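Eps1p (Saccharomyces cerevisiae, PDB 4TW5) belongs to the protein disulfide isomerase family of thioredoxin-fold proteins, the fragment here probably carrying two such domains side by side. Local coordinates at residues Leu90-Phe100 against Phe113-Leu124. Residues are numbered along the deposited sequence; the frame is centred on the assembly and turned at random.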
loop_
_atom_site.group_PDB
_atom_site.type_symbol
_atom_site.label_atom_id
_atom_site.label_comp_id
_atom_site.label_asym_id
_atom_site.label_seq_id
_atom_site.Cartn_x
_atom_site.Cartn_y
_atom_site.Cartn_z
ATOM N N LEU A 90 -47.173 4.864 -0.527
ATOM C CA LEU A 90 -47.093 3.525 0.045
ATOM C C LEU A 90 -47.502 3.498 1.524
ATOM O O LEU A 90 -46.978 4.245 2.353
ATOM C CB LEU A 90 -45.685 2.949 -0.099
ATOM C CG LEU A 90 -45.499 1.496 0.392
ATOM C CD1 LEU A 90 -46.279 0.484 -0.491
ATOM C CD2 LEU A 90 -44.034 1.136 0.430
ATOM N N TYR A 91 -48.441 2.623 1.853
ATOM C CA TYR A 91 -48.878 2.437 3.225
ATOM C C TYR A 91 -48.640 1.007 3.667
ATOM O O TYR A 91 -48.569 0.097 2.839
ATOM C CB TYR A 91 -50.354 2.779 3.367
ATOM C CG TYR A 91 -50.654 4.262 3.353
ATOM C CD1 TYR A 91 -50.601 4.990 2.170
ATOM C CD2 TYR A 91 -51.032 4.928 4.513
ATOM C CE1 TYR A 91 -50.887 6.348 2.148
ATOM C CE2 TYR A 91 -51.322 6.288 4.499
ATOM C CZ TYR A 91 -51.249 6.983 3.308
ATOM O OH TYR A 91 -51.540 8.318 3.267
ATOM N N ASN A 92 -48.435 0.812 4.965
ATOM C CA ASN A 92 -48.480 -0.529 5.523
ATOM C C ASN A 92 -49.577 -0.512 6.606
ATOM O O ASN A 92 -50.245 0.512 6.770
ATOM C CB ASN A 92 -47.095 -0.981 5.998
ATOM C CG ASN A 92 -46.511 -0.128 7.143
ATOM O OD1 ASN A 92 -47.165 0.723 7.741
ATOM N ND2 ASN A 92 -45.252 -0.393 7.444
ATOM N N PRO A 93 -49.813 -1.633 7.306
ATOM C CA PRO A 93 -50.805 -1.585 8.399
ATOM C C PRO A 93 -50.547 -0.529 9.498
ATOM O O PRO A 93 -51.495 -0.124 10.177
ATOM C CB PRO A 93 -50.727 -3.000 9.002
ATOM C CG PRO A 93 -50.278 -3.861 7.883
ATOM C CD PRO A 93 -49.349 -3.018 7.048
ATOM N N SER A 94 -49.298 -0.118 9.698
ATOM C CA SER A 94 -49.014 0.981 10.639
ATOM C C SER A 94 -49.277 2.370 10.070
ATOM O O SER A 94 -49.257 3.347 10.819
ATOM C CB SER A 94 -47.578 0.932 11.166
ATOM O OG SER A 94 -47.246 -0.362 11.644
ATOM N N GLY A 95 -49.450 2.493 8.756
ATOM C CA GLY A 95 -49.705 3.808 8.210
ATOM C C GLY A 95 -48.783 4.190 7.070
ATOM O O GLY A 95 -48.188 3.332 6.398
ATOM N N TYR A 96 -48.695 5.494 6.830
ATOM C CA TYR A 96 -47.881 6.027 5.747
ATOM C C TYR A 96 -46.421 5.578 5.864
ATOM O O TYR A 96 -45.899 5.441 6.963
ATOM C CB TYR A 96 -47.967 7.552 5.734
ATOM C CG TYR A 96 -47.108 8.213 4.687
ATOM C CD1 TYR A 96 -47.501 8.199 3.364
ATOM C CD2 TYR A 96 -45.931 8.886 5.016
ATOM C CE1 TYR A 96 -46.750 8.806 2.386
ATOM C CE2 TYR A 96 -45.166 9.515 4.027
ATOM C CZ TYR A 96 -45.593 9.465 2.709
ATOM O OH TYR A 96 -44.880 10.057 1.685
ATOM N N ILE A 97 -45.792 5.312 4.724
ATOM C CA ILE A 97 -44.388 4.956 4.681
ATOM C C ILE A 97 -43.599 5.964 3.847
ATOM O O ILE A 97 -42.670 6.594 4.355
ATOM C CB ILE A 97 -44.171 3.544 4.117
ATOM C CG1 ILE A 97 -44.659 2.497 5.115
ATOM C CG2 ILE A 97 -42.702 3.278 3.865
ATOM C CD1 ILE A 97 -44.511 1.080 4.610
ATOM N N LYS A 98 -43.992 6.143 2.588
ATOM C CA LYS A 98 -43.256 7.007 1.673
ATOM C C LYS A 98 -44.073 7.328 0.427
ATOM O O LYS A 98 -45.068 6.665 0.162
ATOM C CB LYS A 98 -41.949 6.326 1.268
ATOM C CG LYS A 98 -42.165 5.177 0.288
ATOM C CD LYS A 98 -40.862 4.584 -0.218
ATOM C CE LYS A 98 -40.176 3.762 0.845
ATOM N NZ LYS A 98 -39.043 3.014 0.230
ATOM N N SER A 99 -43.659 8.339 -0.335
ATOM C CA SER A 99 -44.325 8.669 -1.604
ATOM C C SER A 99 -43.461 8.287 -2.792
ATOM O O SER A 99 -42.242 8.300 -2.705
ATOM C CB SER A 99 -44.669 10.163 -1.681
ATOM O OG SER A 99 -45.619 10.527 -0.688
ATOM N N PHE A 100 -44.102 7.990 -3.914
ATOM C CA PHE A 100 -43.402 7.640 -5.143
ATOM C C PHE A 100 -43.464 8.804 -6.137
ATOM O O PHE A 100 -44.434 8.961 -6.882
ATOM C CB PHE A 100 -44.007 6.366 -5.736
ATOM C CG PHE A 100 -43.404 5.942 -7.049
ATOM C CD1 PHE A 100 -42.145 5.370 -7.097
ATOM C CD2 PHE A 100 -44.117 6.064 -8.229
ATOM C CE1 PHE A 100 -41.599 4.952 -8.308
ATOM C CE2 PHE A 100 -43.578 5.647 -9.436
ATOM C CZ PHE A 100 -42.323 5.094 -9.478
ATOM N N PHE A 113 -41.501 -0.484 -8.752
ATOM C CA PHE A 113 -41.647 0.072 -7.424
ATOM C C PHE A 113 -42.348 -0.860 -6.457
ATOM O O PHE A 113 -41.950 -0.954 -5.302
ATOM C CB PHE A 113 -42.393 1.402 -7.487
ATOM C CG PHE A 113 -42.688 1.998 -6.146
ATOM C CD1 PHE A 113 -41.672 2.432 -5.325
ATOM C CD2 PHE A 113 -43.996 2.138 -5.720
ATOM C CE1 PHE A 113 -41.961 2.987 -4.088
ATOM C CE2 PHE A 113 -44.292 2.694 -4.497
ATOM C CZ PHE A 113 -43.276 3.122 -3.676
ATOM N N ALA A 114 -43.419 -1.518 -6.885
ATOM C CA ALA A 114 -44.037 -2.462 -5.975
ATOM C C ALA A 114 -43.064 -3.628 -5.693
ATOM O O ALA A 114 -42.830 -3.982 -4.524
ATOM C CB ALA A 114 -45.371 -2.960 -6.519
ATOM N N ARG A 115 -42.442 -4.176 -6.734
ATOM C CA ARG A 115 -41.472 -5.255 -6.525
ATOM C C ARG A 115 -40.293 -4.815 -5.641
ATOM O O ARG A 115 -39.843 -5.556 -4.788
ATOM C CB ARG A 115 -40.937 -5.783 -7.852
ATOM C CG ARG A 115 -41.962 -6.521 -8.681
ATOM C CD ARG A 115 -41.402 -6.832 -10.024
ATOM N NE ARG A 115 -42.302 -7.635 -10.831
ATOM C CZ ARG A 115 -42.172 -7.796 -12.142
ATOM N NH1 ARG A 115 -41.169 -7.204 -12.776
ATOM N NH2 ARG A 115 -43.033 -8.556 -12.813
ATOM N N ARG A 116 -39.813 -3.600 -5.852
ATOM C CA ARG A 116 -38.710 -3.060 -5.059
ATOM C C ARG A 116 -39.087 -3.035 -3.562
ATOM O O ARG A 116 -38.351 -3.516 -2.714
ATOM C CB ARG A 116 -38.346 -1.663 -5.587
ATOM C CG ARG A 116 -36.924 -1.230 -5.329
ATOM C CD ARG A 116 -36.609 0.129 -5.974
ATOM N NE ARG A 116 -36.849 0.081 -7.401
ATOM C CZ ARG A 116 -37.759 0.810 -8.029
ATOM N NH1 ARG A 116 -38.489 1.680 -7.358
ATOM N NH2 ARG A 116 -37.928 0.670 -9.331
ATOM N N GLU A 117 -40.277 -2.528 -3.271
ATOM C CA GLU A 117 -40.754 -2.368 -1.919
ATOM C C GLU A 117 -41.100 -3.658 -1.202
ATOM O O GLU A 117 -41.110 -3.690 0.025
ATOM C CB GLU A 117 -41.972 -1.442 -1.913
ATOM C CG GLU A 117 -41.590 -0.008 -2.307
ATOM C CD GLU A 117 -40.423 0.562 -1.491
ATOM O OE1 GLU A 117 -40.338 0.314 -0.259
ATOM O OE2 GLU A 117 -39.571 1.242 -2.101
ATOM N N SER A 118 -41.425 -4.707 -1.944
ATOM C CA SER A 118 -41.711 -5.987 -1.321
ATOM C C SER A 118 -40.436 -6.595 -0.734
ATOM O O SER A 118 -40.496 -7.436 0.151
ATOM C CB SER A 118 -42.347 -6.965 -2.313
ATOM O OG SER A 118 -41.347 -7.655 -3.018
ATOM N N MET A 119 -39.279 -6.152 -1.206
ATOM C CA MET A 119 -38.034 -6.733 -0.722
ATOM C C MET A 119 -37.392 -5.926 0.389
ATOM O O MET A 119 -36.296 -6.235 0.833
ATOM C CB MET A 119 -37.054 -6.906 -1.866
ATOM C CG MET A 119 -37.143 -8.286 -2.466
ATOM S SD MET A 119 -36.403 -8.184 -4.045
ATOM C CE MET A 119 -35.399 -9.651 -4.162
ATOM N N ASP A 120 -38.067 -4.872 0.819
ATOM C CA ASP A 120 -37.690 -4.169 2.026
ATOM C C ASP A 120 -38.351 -4.856 3.231
ATOM O O ASP A 120 -39.553 -4.711 3.442
ATOM C CB ASP A 120 -38.093 -2.699 1.894
ATOM C CG ASP A 120 -37.523 -1.819 2.988
ATOM O OD1 ASP A 120 -37.246 -2.298 4.131
ATOM O OD2 ASP A 120 -37.353 -0.619 2.680
ATOM N N PRO A 121 -37.548 -5.549 4.062
ATOM C CA PRO A 121 -38.072 -6.362 5.165
ATOM C C PRO A 121 -38.796 -5.521 6.182
ATOM O O PRO A 121 -39.632 -6.057 6.892
ATOM C CB PRO A 121 -36.823 -6.993 5.783
ATOM C CG PRO A 121 -35.732 -6.764 4.805
ATOM C CD PRO A 121 -36.079 -5.506 4.084
ATOM N N ASN A 122 -38.466 -4.233 6.265
ATOM C CA ASN A 122 -39.080 -3.359 7.264
ATOM C C ASN A 122 -40.535 -3.019 6.930
ATOM O O ASN A 122 -41.293 -2.619 7.811
ATOM C CB ASN A 122 -38.293 -2.041 7.381
ATOM C CG ASN A 122 -36.802 -2.251 7.684
ATOM O OD1 ASN A 122 -36.433 -2.644 8.797
ATOM N ND2 ASN A 122 -35.940 -1.991 6.684
ATOM N N ASN A 123 -40.933 -3.204 5.667
ATOM C CA ASN A 123 -42.273 -2.818 5.228
ATOM C C ASN A 123 -43.331 -3.769 5.786
ATOM O O ASN A 123 -44.425 -3.353 6.185
ATOM C CB ASN A 123 -42.351 -2.735 3.701
ATOM C CG ASN A 123 -41.734 -1.431 3.152
ATOM O OD1 ASN A 123 -41.656 -0.429 3.854
ATOM N ND2 ASN A 123 -41.334 -1.445 1.886
ATOM N N LEU A 124 -43.028 -5.055 5.778
ATOM C CA LEU A 124 -43.956 -5.997 6.389
ATOM C C LEU A 124 -43.300 -6.723 7.550
ATOM O O LEU A 124 -43.819 -7.728 8.022
ATOM C CB LEU A 124 -44.474 -6.996 5.355
ATOM C CG LEU A 124 -45.549 -6.361 4.486
ATOM C CD1 LEU A 124 -46.121 -7.363 3.491
ATOM C CD2 LEU A 124 -46.650 -5.791 5.378
#
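Phe100 and Phe113 lie in an offset stack, ring centroids 4.5 Å apart and planes inclined by 30°, their side chains running antiparallel and overlapping along their flanks. Phe100 CD1 sits 3.5 Å from Phe113 CD1, and each CB reaches the other ring: Phe100 CB well over the face of Phe113, Phe113 CB off-centre on Phe100. The opposite face of Phe113 carries Glu117 CG, and Lys98 CD comes to the edge of the Phe113 ring. Lys98 and Glu117 reach out head-on; the bend at chi3 (73°) turns the end of Lys98 so that NZ is 3.0 Å from both Glu117 OE1 and OE2, a salt bridge whose individual hydrogen bonds are weak. Asp259 is a second salt-bridge partner of NZ. Asn123 ND2 donates at 2.9 Å to the anti lone pair of Glu117 OE1 and also to Glu117 O, both near its amide plane, which probably holds the carboxylate and fixes the amide's rotation. Leu90 CD2 packs on Glu117 CG at 3.8 Å, while Ile97 CD1 lies against Asn123 OD1. Nearer the hairpin turn, Asn92 ND2 gives a weak bond to Asn123 O (3.3 Å). A classic beta bulge turns both Ile97 and Lys98 towards Leu90. The contact lays the C-terminal helix of the thioredoxin fold, 107-118, and the short, weakly bonded helix 121-124 on its terminal hairpin 87-92/95-99; Leu90 and Phe113 also touch Ile29 of strand 27-33, and Asp120 and Pro121 touch helix 180-196 from the other half of the chain.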